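Long-range contacts in putative solute-binding component of ABC transporter (Clostridium phytofermentans, PDB 4YS6), which probably serves as the carbohydrate-binding component of an ABC transporter and holds beta-D-glucopyranose in its pocket: residues A[216-226]-A[245-256]; A[43-54]-A[120-128]. One frame throughout, in Å; residues are numbered along the deposited sequence.

Contact 1: residues A[216-226]-A[245-256]; sequences WSTETAQNRMD and SNDSTALGVTNA. With BGC (beta-D-glucopyranose), chain D.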
loop_
_atom_site.group_PDB
_atom_site.type_symbol
_atom_site.label_atom_id
_atom_site.label_comp_id
_atom_site.label_asym_id
_atom_site.label_seq_id
_atom_site.Cartn_x
_atom_site.Cartn_y
_atom_site.Cartn_z
ATOM N N TRP A 216 0.793 9.147 -2.861
ATOM C CA TRP A 216 -0.395 8.511 -2.315
ATOM C C TRP A 216 -1.292 9.539 -1.602
ATOM O O TRP A 216 -2.053 9.205 -0.662
ATOM C CB TRP A 216 -0.017 7.399 -1.347
ATOM C CG TRP A 216 0.615 6.161 -1.935
ATOM C CD1 TRP A 216 1.943 5.846 -2.011
ATOM C CD2 TRP A 216 -0.090 5.031 -2.462
ATOM N NE1 TRP A 216 2.096 4.589 -2.538
ATOM C CE2 TRP A 216 0.865 4.077 -2.841
ATOM C CE3 TRP A 216 -1.449 4.741 -2.655
ATOM C CZ2 TRP A 216 0.503 2.836 -3.391
ATOM C CZ3 TRP A 216 -1.796 3.519 -3.206
ATOM C CH2 TRP A 216 -0.832 2.586 -3.553
ATOM N N SER A 217 -1.205 10.788 -2.068
ATOM C CA SER A 217 -1.801 11.906 -1.360
ATOM C C SER A 217 -3.324 11.964 -1.430
ATOM O O SER A 217 -3.922 11.989 -2.505
ATOM C CB SER A 217 -1.219 13.215 -1.902
ATOM O OG SER A 217 -1.943 14.329 -1.416
ATOM N N THR A 218 -3.944 11.993 -0.257
ATOM C CA THR A 218 -5.380 12.193 -0.157
ATOM C C THR A 218 -5.794 13.487 -0.835
ATOM O O THR A 218 -6.774 13.510 -1.581
ATOM C CB THR A 218 -5.827 12.215 1.312
ATOM O OG1 THR A 218 -5.547 10.949 1.892
ATOM C CG2 THR A 218 -7.325 12.508 1.425
ATOM N N GLU A 219 -5.044 14.564 -0.611
ATOM C CA GLU A 219 -5.415 15.856 -1.184
ATOM C C GLU A 219 -5.324 15.852 -2.701
ATOM O O GLU A 219 -6.190 16.408 -3.397
ATOM C CB GLU A 219 -4.534 16.975 -0.625
ATOM C CG GLU A 219 -4.987 18.358 -1.083
ATOM C CD GLU A 219 -4.276 19.495 -0.364
ATOM O OE1 GLU A 219 -3.570 19.229 0.633
ATOM O OE2 GLU A 219 -4.427 20.660 -0.798
ATOM N N THR A 220 -4.275 15.225 -3.231
ATOM C CA THR A 220 -4.110 15.127 -4.671
ATOM C C THR A 220 -5.241 14.307 -5.309
ATOM O O THR A 220 -5.806 14.694 -6.357
ATOM C CB THR A 220 -2.729 14.511 -5.010
ATOM O OG1 THR A 220 -1.704 15.390 -4.522
ATOM C CG2 THR A 220 -2.550 14.340 -6.515
ATOM N N ALA A 221 -5.611 13.203 -4.664
ATOM C CA ALA A 221 -6.732 12.397 -5.135
ATOM C C ALA A 221 -8.028 13.194 -5.106
ATOM O O ALA A 221 -8.808 13.151 -6.056
ATOM C CB ALA A 221 -6.895 11.168 -4.307
ATOM N N GLN A 222 -8.253 13.915 -4.019
ATOM C CA GLN A 222 -9.466 14.716 -3.894
ATOM C C GLN A 222 -9.560 15.765 -5.008
ATOM O O GLN A 222 -10.615 15.954 -5.606
ATOM C CB GLN A 222 -9.507 15.368 -2.518
ATOM C CG GLN A 222 -10.771 16.121 -2.258
ATOM C CD GLN A 222 -10.862 16.590 -0.832
ATOM O OE1 GLN A 222 -10.108 16.134 0.029
ATOM N NE2 GLN A 222 -11.795 17.488 -0.565
ATOM N N ASN A 223 -8.458 16.452 -5.288
ATOM C CA ASN A 223 -8.435 17.498 -6.296
ATOM C C ASN A 223 -8.710 16.917 -7.693
ATOM O O ASN A 223 -9.451 17.504 -8.491
ATOM C CB ASN A 223 -7.098 18.238 -6.255
ATOM C CG ASN A 223 -7.001 19.202 -5.084
ATOM O OD1 ASN A 223 -8.015 19.635 -4.538
ATOM N ND2 ASN A 223 -5.776 19.546 -4.698
ATOM N N ARG A 224 -8.130 15.760 -7.989
ATOM C CA ARG A 224 -8.365 15.125 -9.276
ATOM C C ARG A 224 -9.817 14.629 -9.377
ATOM O O ARG A 224 -10.460 14.843 -10.406
ATOM C CB ARG A 224 -7.371 13.986 -9.499
ATOM C CG ARG A 224 -7.643 13.156 -10.754
ATOM C CD ARG A 224 -6.530 12.146 -11.102
ATOM N NE ARG A 224 -7.039 11.330 -12.188
ATOM C CZ ARG A 224 -7.300 10.028 -12.111
ATOM N NH1 ARG A 224 -6.940 9.310 -11.059
ATOM N NH2 ARG A 224 -7.846 9.431 -13.153
HETATM N N MSE A 225 -10.350 14.016 -8.324
HETATM C CA MSE A 225 -11.738 13.551 -8.366
HETATM C C MSE A 225 -12.689 14.738 -8.499
HETATM O O MSE A 225 -13.679 14.651 -9.241
HETATM C CB MSE A 225 -12.073 12.711 -7.133
HETATM C CG MSE A 225 -13.478 12.131 -7.111
HETATM SE SE MSE A 225 -13.634 10.605 -8.405
HETATM C CE MSE A 225 -14.775 11.368 -9.707
ATOM N N ASP A 226 -12.391 15.860 -7.836
ATOM C CA ASP A 226 -13.261 17.036 -7.987
ATOM C C ASP A 226 -13.330 17.515 -9.438
ATOM O O ASP A 226 -14.406 17.899 -9.942
ATOM C CB ASP A 226 -12.799 18.181 -7.095
ATOM C CG ASP A 226 -13.963 18.937 -6.493
ATOM O OD1 ASP A 226 -14.678 18.343 -5.650
ATOM O OD2 ASP A 226 -14.172 20.107 -6.875
ATOM N N SER A 245 -6.687 2.150 -5.258
ATOM C CA SER A 245 -5.743 1.137 -4.816
ATOM C C SER A 245 -5.523 1.135 -3.312
ATOM O O SER A 245 -5.060 0.119 -2.779
ATOM C CB SER A 245 -4.386 1.298 -5.532
ATOM O OG SER A 245 -4.485 1.069 -6.936
ATOM N N ASN A 246 -5.831 2.220 -2.602
ATOM C CA ASN A 246 -5.688 2.191 -1.155
ATOM C C ASN A 246 -6.616 3.157 -0.462
ATOM O O ASN A 246 -7.382 3.877 -1.086
ATOM C CB ASN A 246 -4.235 2.477 -0.740
ATOM C CG ASN A 246 -3.921 3.962 -0.684
ATOM O OD1 ASN A 246 -4.500 4.770 -1.429
ATOM N ND2 ASN A 246 -3.033 4.348 0.237
ATOM N N ASP A 247 -6.532 3.184 0.850
ATOM C CA ASP A 247 -7.416 4.034 1.628
ATOM C C ASP A 247 -7.076 5.529 1.535
ATOM O O ASP A 247 -7.985 6.350 1.518
ATOM C CB ASP A 247 -7.401 3.584 3.070
ATOM C CG ASP A 247 -8.341 2.377 3.353
ATOM O OD1 ASP A 247 -8.969 1.811 2.423
ATOM O OD2 ASP A 247 -8.442 2.014 4.552
ATOM N N SER A 248 -5.808 5.928 1.446
ATOM C CA SER A 248 -5.539 7.366 1.405
ATOM C C SER A 248 -6.094 7.960 0.105
ATOM O O SER A 248 -6.650 9.077 0.125
ATOM C CB SER A 248 -4.040 7.686 1.590
ATOM O OG SER A 248 -3.232 7.203 0.527
ATOM N N THR A 249 -6.038 7.222 -1.007
ATOM C CA THR A 249 -6.637 7.741 -2.229
ATOM C C THR A 249 -8.159 7.644 -2.165
ATOM O O THR A 249 -8.855 8.585 -2.561
ATOM C CB THR A 249 -6.099 7.043 -3.491
ATOM O OG1 THR A 249 -6.367 5.645 -3.455
ATOM C CG2 THR A 249 -4.593 7.272 -3.623
ATOM N N ALA A 250 -8.682 6.552 -1.621
ATOM C CA ALA A 250 -10.130 6.442 -1.467
ATOM C C ALA A 250 -10.718 7.563 -0.623
ATOM O O ALA A 250 -11.835 8.034 -0.884
ATOM C CB ALA A 250 -10.490 5.089 -0.868
ATOM N N LEU A 251 -10.015 7.950 0.429
ATOM C CA LEU A 251 -10.482 9.041 1.279
ATOM C C LEU A 251 -10.635 10.356 0.512
ATOM O O LEU A 251 -11.593 11.108 0.718
ATOM C CB LEU A 251 -9.537 9.231 2.448
ATOM C CG LEU A 251 -9.961 10.238 3.491
ATOM C CD1 LEU A 251 -11.303 9.828 4.089
ATOM C CD2 LEU A 251 -8.892 10.319 4.568
ATOM N N GLY A 252 -9.673 10.655 -0.352
ATOM C CA GLY A 252 -9.723 11.839 -1.183
ATOM C C GLY A 252 -10.891 11.765 -2.141
ATOM O O GLY A 252 -11.632 12.722 -2.329
ATOM N N VAL A 253 -11.055 10.597 -2.746
ATOM C CA VAL A 253 -12.184 10.369 -3.644
ATOM C C VAL A 253 -13.517 10.567 -2.913
ATOM O O VAL A 253 -14.396 11.297 -3.382
ATOM C CB VAL A 253 -12.084 8.974 -4.257
ATOM C CG1 VAL A 253 -13.400 8.497 -4.865
ATOM C CG2 VAL A 253 -10.981 8.989 -5.324
ATOM N N THR A 254 -13.694 9.926 -1.766
ATOM C CA THR A 254 -14.965 10.085 -1.063
ATOM C C THR A 254 -15.174 11.507 -0.535
ATOM O O THR A 254 -16.313 12.002 -0.542
ATOM C CB THR A 254 -15.121 9.060 0.090
ATOM O OG1 THR A 254 -14.091 9.223 1.052
ATOM C CG2 THR A 254 -15.036 7.665 -0.427
ATOM N N ASN A 255 -14.108 12.213 -0.138
ATOM C CA ASN A 255 -14.235 13.629 0.201
ATOM C C ASN A 255 -14.802 14.434 -0.969
ATOM O O ASN A 255 -15.680 15.267 -0.785
ATOM C CB ASN A 255 -12.895 14.237 0.604
ATOM C CG ASN A 255 -12.415 13.797 1.982
ATOM O OD1 ASN A 255 -13.160 13.247 2.792
ATOM N ND2 ASN A 255 -11.156 14.070 2.256
ATOM N N ALA A 256 -14.296 14.190 -2.173
ATOM C CA ALA A 256 -14.772 14.911 -3.351
ATOM C C ALA A 256 -16.191 14.539 -3.700
ATOM O O ALA A 256 -16.975 15.406 -4.066
ATOM C CB ALA A 256 -13.871 14.644 -4.536
HETATM C C2 BGC D . 1.468 0.146 0.853
HETATM C C3 BGC D . 0.035 0.476 1.118
HETATM C C4 BGC D . -0.163 1.884 1.497
HETATM C C5 BGC D . 0.470 2.834 0.528
HETATM C C6 BGC D . 0.476 4.275 0.992
HETATM C C1 BGC D . 2.003 1.058 -0.270
HETATM O O1 BGC D . 3.246 0.844 -0.535
HETATM O O2 BGC D . 1.588 -1.211 0.448
HETATM O O3 BGC D . -0.412 -0.433 2.193
HETATM O O4 BGC D . -1.570 2.233 1.522
HETATM O O5 BGC D . 1.859 2.423 0.348
HETATM O O6 BGC D . 0.903 4.397 2.340
#
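Helices 218-226 and 247-256 pack most tightly where G252 of the second meets T218 and Q222 of the first. Their axes run 40° apart in direction and approach to 7.0 Å, and the CA atoms of Q222 and G252 are only 4.0 Å apart. Backbone meets backbone here through CA-H...O contacts: G252 CA lies 3.4 Å from T218 O, and Q222 CA points in return at G252 O. T218 is a knob in the hole formed by S248, L251, G252 and N255. Its CG2, anti to the backbone N, rests on G252 N and CA and beside L251, while OG1 donates to S248 O at 2.8 Å.

Both helices belong to one lobe of a periplasmic-binding-protein fold, and their N-terminal ends face the sugar. S248 OG donates to W216 O at 2.6 Å, in the carbonyl plane, and accepts from N246 ND2. The same ND2 of N246 donates to BGC O4 at 2.9 Å, and N246 OD1 caps its helix by accepting from T249 N. The W216 ring carries BGC C5 over the centre of one face, and its NE1 is held by D176.

Toward the C-terminal ends the backbones draw apart, the CA atoms of D226 and A256 being 5.3 Å from each other, and side chains fill the gap: M225 CG packs on A256 CB at 3.6 Å, with SE touching V253 CG1 more loosely. On the partly exposed solvent flank N255 ND2 reaches Q222 OE1 at 3.2 Å, from above the carbonyl plane of that amide.

Contact 2: residues A[43-54]-A[120-128]; sequences MPTKDLQRWNQD and VIAYDRLIM. With NA (sodium ion), chain I; BGC (beta-D-glucopyranose), chain D.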
loop_
_atom_site.group_PDB
_atom_site.type_symbol
_atom_site.label_atom_id
_atom_site.label_comp_id
_atom_site.label_asym_id
_atom_site.label_seq_id
_atom_site.Cartn_x
_atom_site.Cartn_y
_atom_site.Cartn_z
HETATM N N MSE A 43 11.176 4.533 7.994
HETATM C CA MSE A 43 9.784 4.569 7.528
HETATM C C MSE A 43 9.549 5.833 6.690
HETATM O O MSE A 43 10.252 6.831 6.870
HETATM C CB MSE A 43 8.813 4.536 8.724
HETATM C CG MSE A 43 8.894 3.270 9.577
HETATM SE SE MSE A 43 7.996 1.841 8.626
HETATM C CE MSE A 43 9.361 0.468 8.735
ATOM N N PRO A 44 8.592 5.789 5.754
ATOM C CA PRO A 44 8.483 6.913 4.809
ATOM C C PRO A 44 7.882 8.190 5.371
ATOM O O PRO A 44 8.429 9.261 5.115
ATOM C CB PRO A 44 7.580 6.360 3.692
ATOM C CG PRO A 44 6.834 5.222 4.324
ATOM C CD PRO A 44 7.770 4.644 5.341
ATOM N N THR A 45 6.806 8.079 6.135
ATOM C CA THR A 45 6.110 9.243 6.635
ATOM C C THR A 45 5.127 8.821 7.699
ATOM O O THR A 45 4.692 7.682 7.703
ATOM C CB THR A 45 5.368 9.964 5.514
ATOM O OG1 THR A 45 4.709 11.108 6.038
ATOM C CG2 THR A 45 4.327 9.040 4.878
ATOM N N LYS A 46 4.783 9.748 8.592
ATOM C CA LYS A 46 3.698 9.550 9.559
ATOM C C LYS A 46 2.353 10.030 9.028
ATOM O O LYS A 46 1.323 9.820 9.674
ATOM C CB LYS A 46 4.007 10.303 10.859
ATOM C CG LYS A 46 5.126 9.695 11.659
ATOM C CD LYS A 46 5.329 10.473 12.956
ATOM C CE LYS A 46 6.471 9.883 13.768
ATOM N NZ LYS A 46 6.790 10.689 14.980
ATOM N N ASP A 47 2.350 10.647 7.849
ATOM C CA ASP A 47 1.142 11.313 7.327
ATOM C C ASP A 47 0.266 10.327 6.558
ATOM O O ASP A 47 -0.862 10.639 6.198
ATOM C CB ASP A 47 1.510 12.492 6.429
ATOM C CG ASP A 47 2.180 13.634 7.198
ATOM O OD1 ASP A 47 1.740 13.944 8.329
ATOM O OD2 ASP A 47 3.153 14.215 6.669
ATOM N N LEU A 48 0.800 9.137 6.302
ATOM C CA LEU A 48 0.043 8.026 5.754
ATOM C C LEU A 48 -0.061 7.028 6.902
ATOM O O LEU A 48 0.947 6.644 7.490
ATOM C CB LEU A 48 0.743 7.440 4.538
ATOM C CG LEU A 48 0.803 8.363 3.317
ATOM C CD1 LEU A 48 1.782 7.879 2.295
ATOM C CD2 LEU A 48 -0.563 8.496 2.691
ATOM N N GLN A 49 -1.275 6.649 7.279
ATOM C CA GLN A 49 -1.472 6.142 8.622
ATOM C C GLN A 49 -0.665 4.902 8.966
ATOM O O GLN A 49 -0.076 4.833 10.044
ATOM C CB GLN A 49 -2.937 5.816 8.872
ATOM C CG GLN A 49 -3.254 5.602 10.345
ATOM C CD GLN A 49 -4.511 4.764 10.525
ATOM O OE1 GLN A 49 -5.615 5.203 10.233
ATOM N NE2 GLN A 49 -4.334 3.555 11.000
ATOM N N ARG A 50 -0.663 3.914 8.081
ATOM C CA ARG A 50 -0.178 2.597 8.464
ATOM C C ARG A 50 1.258 2.616 8.997
ATOM O O ARG A 50 1.594 1.835 9.899
ATOM C CB ARG A 50 -0.279 1.588 7.295
ATOM C CG ARG A 50 0.568 1.879 6.102
ATOM C CD ARG A 50 0.702 0.651 5.215
ATOM N NE ARG A 50 1.571 -0.363 5.809
ATOM C CZ ARG A 50 1.973 -1.461 5.165
ATOM N NH1 ARG A 50 1.530 -1.726 3.949
ATOM N NH2 ARG A 50 2.802 -2.325 5.743
ATOM N N TRP A 51 2.092 3.510 8.489
ATOM C CA TRP A 51 3.531 3.482 8.809
ATOM C C TRP A 51 3.773 3.830 10.255
ATOM O O TRP A 51 4.800 3.453 10.812
ATOM C CB TRP A 51 4.326 4.411 7.884
ATOM C CG TRP A 51 4.000 4.128 6.462
ATOM C CD1 TRP A 51 3.243 4.904 5.638
ATOM C CD2 TRP A 51 4.339 2.953 5.698
ATOM N NE1 TRP A 51 3.088 4.304 4.420
ATOM C CE2 TRP A 51 3.731 3.096 4.436
ATOM C CE3 TRP A 51 5.084 1.797 5.965
ATOM C CZ2 TRP A 51 3.872 2.139 3.431
ATOM C CZ3 TRP A 51 5.196 0.842 4.965
ATOM C CH2 TRP A 51 4.601 1.020 3.720
ATOM N N ASN A 52 2.810 4.510 10.885
ATOM C CA ASN A 52 2.861 4.714 12.335
ATOM C C ASN A 52 2.810 3.379 13.068
ATOM O O ASN A 52 3.565 3.137 14.020
ATOM C CB ASN A 52 1.722 5.610 12.785
ATOM C CG ASN A 52 1.862 7.028 12.252
ATOM O OD1 ASN A 52 2.605 7.837 12.796
ATOM N ND2 ASN A 52 1.163 7.327 11.190
ATOM N N GLN A 53 1.928 2.508 12.603
ATOM C CA GLN A 53 1.794 1.178 13.182
ATOM C C GLN A 53 2.961 0.284 12.782
ATOM O O GLN A 53 3.488 -0.446 13.617
ATOM C CB GLN A 53 0.476 0.543 12.776
ATOM C CG GLN A 53 -0.739 1.057 13.559
ATOM C CD GLN A 53 -1.227 2.382 13.056
ATOM O OE1 GLN A 53 -1.703 2.478 11.930
ATOM N NE2 GLN A 53 -1.096 3.424 13.875
ATOM N N ASP A 54 3.370 0.336 11.519
ATOM C CA ASP A 54 4.521 -0.443 11.082
ATOM C C ASP A 54 5.750 -0.139 11.954
ATOM O O ASP A 54 6.414 -1.050 12.447
ATOM C CB ASP A 54 4.860 -0.148 9.625
ATOM C CG ASP A 54 3.839 -0.693 8.645
ATOM O OD1 ASP A 54 3.782 -1.935 8.418
ATOM O OD2 ASP A 54 3.109 0.131 8.071
ATOM N N VAL A 120 20.232 -5.626 4.250
ATOM C CA VAL A 120 19.103 -4.742 3.988
ATOM C C VAL A 120 17.839 -5.536 3.740
ATOM O O VAL A 120 17.772 -6.373 2.834
ATOM C CB VAL A 120 19.379 -3.834 2.766
ATOM C CG1 VAL A 120 18.144 -3.046 2.382
ATOM C CG2 VAL A 120 20.553 -2.911 3.071
ATOM N N ILE A 121 16.826 -5.252 4.544
ATOM C CA ILE A 121 15.508 -5.841 4.335
ATOM C C ILE A 121 14.614 -4.743 3.787
ATOM O O ILE A 121 14.457 -3.686 4.400
ATOM C CB ILE A 121 14.924 -6.436 5.648
ATOM C CG1 ILE A 121 15.820 -7.559 6.178
ATOM C CG2 ILE A 121 13.534 -6.963 5.416
ATOM C CD1 ILE A 121 15.435 -8.061 7.538
ATOM N N ALA A 122 14.057 -4.981 2.608
ATOM C CA ALA A 122 13.041 -4.086 2.039
ATOM C C ALA A 122 11.736 -4.382 2.740
ATOM O O ALA A 122 11.261 -5.521 2.717
ATOM C CB ALA A 122 12.893 -4.300 0.575
ATOM N N TYR A 123 11.165 -3.358 3.366
ATOM C CA TYR A 123 9.959 -3.473 4.154
ATOM C C TYR A 123 8.778 -2.951 3.351
ATOM O O TYR A 123 8.725 -1.762 3.049
ATOM C CB TYR A 123 10.083 -2.664 5.463
ATOM C CG TYR A 123 8.923 -2.853 6.409
ATOM C CD1 TYR A 123 7.742 -2.150 6.246
ATOM C CD2 TYR A 123 9.020 -3.738 7.463
ATOM C CE1 TYR A 123 6.666 -2.349 7.107
ATOM C CE2 TYR A 123 7.973 -3.949 8.324
ATOM C CZ TYR A 123 6.804 -3.262 8.155
ATOM O OH TYR A 123 5.774 -3.482 9.036
ATOM N N ASP A 124 7.860 -3.866 3.032
ATOM C CA ASP A 124 6.592 -3.637 2.339
ATOM C C ASP A 124 6.722 -3.231 0.878
ATOM O O ASP A 124 6.030 -3.818 0.023
ATOM C CB ASP A 124 5.730 -2.611 3.048
ATOM C CG ASP A 124 4.312 -2.643 2.535
ATOM O OD1 ASP A 124 3.498 -3.473 3.024
ATOM O OD2 ASP A 124 4.034 -1.910 1.568
ATOM N N ARG A 125 7.572 -2.243 0.608
ATOM C CA ARG A 125 7.879 -1.779 -0.743
ATOM C C ARG A 125 9.218 -2.305 -1.205
ATOM O O ARG A 125 10.178 -2.306 -0.446
ATOM C CB ARG A 125 7.918 -0.256 -0.781
ATOM C CG ARG A 125 6.593 0.367 -0.342
ATOM C CD ARG A 125 6.780 1.842 -0.075
ATOM N NE ARG A 125 5.491 2.514 0.160
ATOM C CZ ARG A 125 5.357 3.820 0.391
ATOM N NH1 ARG A 125 6.415 4.601 0.465
ATOM N NH2 ARG A 125 4.154 4.351 0.549
ATOM N N LEU A 126 9.305 -2.743 -2.447
ATOM C CA LEU A 126 10.552 -3.297 -2.928
ATOM C C LEU A 126 11.550 -2.175 -3.312
ATOM O O LEU A 126 11.188 -1.177 -3.933
ATOM C CB LEU A 126 10.273 -4.239 -4.092
ATOM C CG LEU A 126 11.457 -5.042 -4.623
ATOM C CD1 LEU A 126 12.069 -5.929 -3.561
ATOM C CD2 LEU A 126 11.049 -5.848 -5.858
ATOM N N ILE A 127 12.804 -2.360 -2.916
ATOM C CA ILE A 127 13.902 -1.455 -3.271
ATOM C C ILE A 127 14.471 -1.916 -4.602
ATOM O O ILE A 127 14.783 -3.098 -4.756
ATOM C CB ILE A 127 14.975 -1.447 -2.172
ATOM C CG1 ILE A 127 14.407 -0.786 -0.911
ATOM C CG2 ILE A 127 16.245 -0.740 -2.634
ATOM C CD1 ILE A 127 15.232 -1.016 0.331
HETATM N N MSE A 128 14.536 -0.997 -5.567
HETATM C CA MSE A 128 14.767 -1.313 -6.975
HETATM C C MSE A 128 16.188 -0.990 -7.445
HETATM O O MSE A 128 16.830 -0.065 -6.933
HETATM C CB MSE A 128 13.762 -0.540 -7.868
HETATM C CG MSE A 128 12.323 -0.609 -7.490
HETATM SE SE MSE A 128 11.650 -2.435 -7.415
HETATM C CE MSE A 128 11.591 -2.779 -9.343
HETATM NA NA NA I . 3.693 5.061 16.201
HETATM C C2 BGC D . 1.468 0.146 0.853
HETATM C C3 BGC D . 0.035 0.476 1.118
HETATM C C4 BGC D . -0.163 1.884 1.497
HETATM C C5 BGC D . 0.470 2.834 0.528
HETATM C C6 BGC D . 0.476 4.275 0.992
HETATM C C1 BGC D . 2.003 1.058 -0.270
HETATM O O1 BGC D . 3.246 0.844 -0.535
HETATM O O2 BGC D . 1.588 -1.211 0.448
HETATM O O3 BGC D . -0.412 -0.433 2.193
HETATM O O4 BGC D . -1.570 2.233 1.522
HETATM O O5 BGC D . 1.859 2.423 0.348
HETATM O O6 BGC D . 0.903 4.397 2.340
HETATM O O HOH W 1 4.182 7.197 15.230
HETATM O O HOH W 2 1.413 5.455 16.801
HETATM O O HOH W 3 6.083 5.083 15.634
#
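Unusually, R50 is shared between two aspartates and the sugar. Its guanidinium grips D54 side-on, NE to OD2 and NH2 to OD1, nearly in plane, while NH1 forms a salt bridge with D124 OD1 (2.8 Å) that meets the carboxylate from above its plane. NH1 also donates to BGC O3, and W51 CH2 covers one guanidinium face. A chain bent at chi3 (-73°) turns the group back toward D54. D54 OD1 takes a second bond, from Y123 OH at 2.6 Å on its anti side; this double grip would probably help fix the carboxylate.

The loop after strand 38-43 and the start of helix 50-64 meet the last residue of strand 119-123 and the loop behind it. They do so at the C-terminal ends of two parallel strands of one lobe's mixed sheet, as in periplasmic binding proteins, where such loops line the ligand cleft. D124 OD2 accepts from BGC O2, R125 donates from NE to O1 and from NH2 to O5, and W51 NE1 reaches BGC O6 at 3.0 Å. W51 CZ2 lies over the face of the R125 guanidinium. Behind this polar layer, M43 CE makes a CH-pi contact with the Y123 ring, 4.1 Å from its centroid, while W51 CZ3 approaches the same ring at its edge.

How the contacts relate
The two contacts lie in different lobes, each built round its own sheet, and illustrate how a binding protein builds one pocket from two lobes. Contact 2 comes first along the chain and joins the loop after strand 38-43 and the start of helix 50-64 to the end of strand 119-123, all at the larger mixed sheet. Contact 1 follows wholly after it, pairing helices 218-232 and 247-260, which flank the four-stranded parallel sheet containing 241-244. Their centres are about 20 Å apart, yet their inner ends meet: W216 CD1 packs on R125 NH2 at 3.7 Å, and L48 CD2 touches S248 OG. The bound glucose touches both, consistent with a ligand that bridges the cleft.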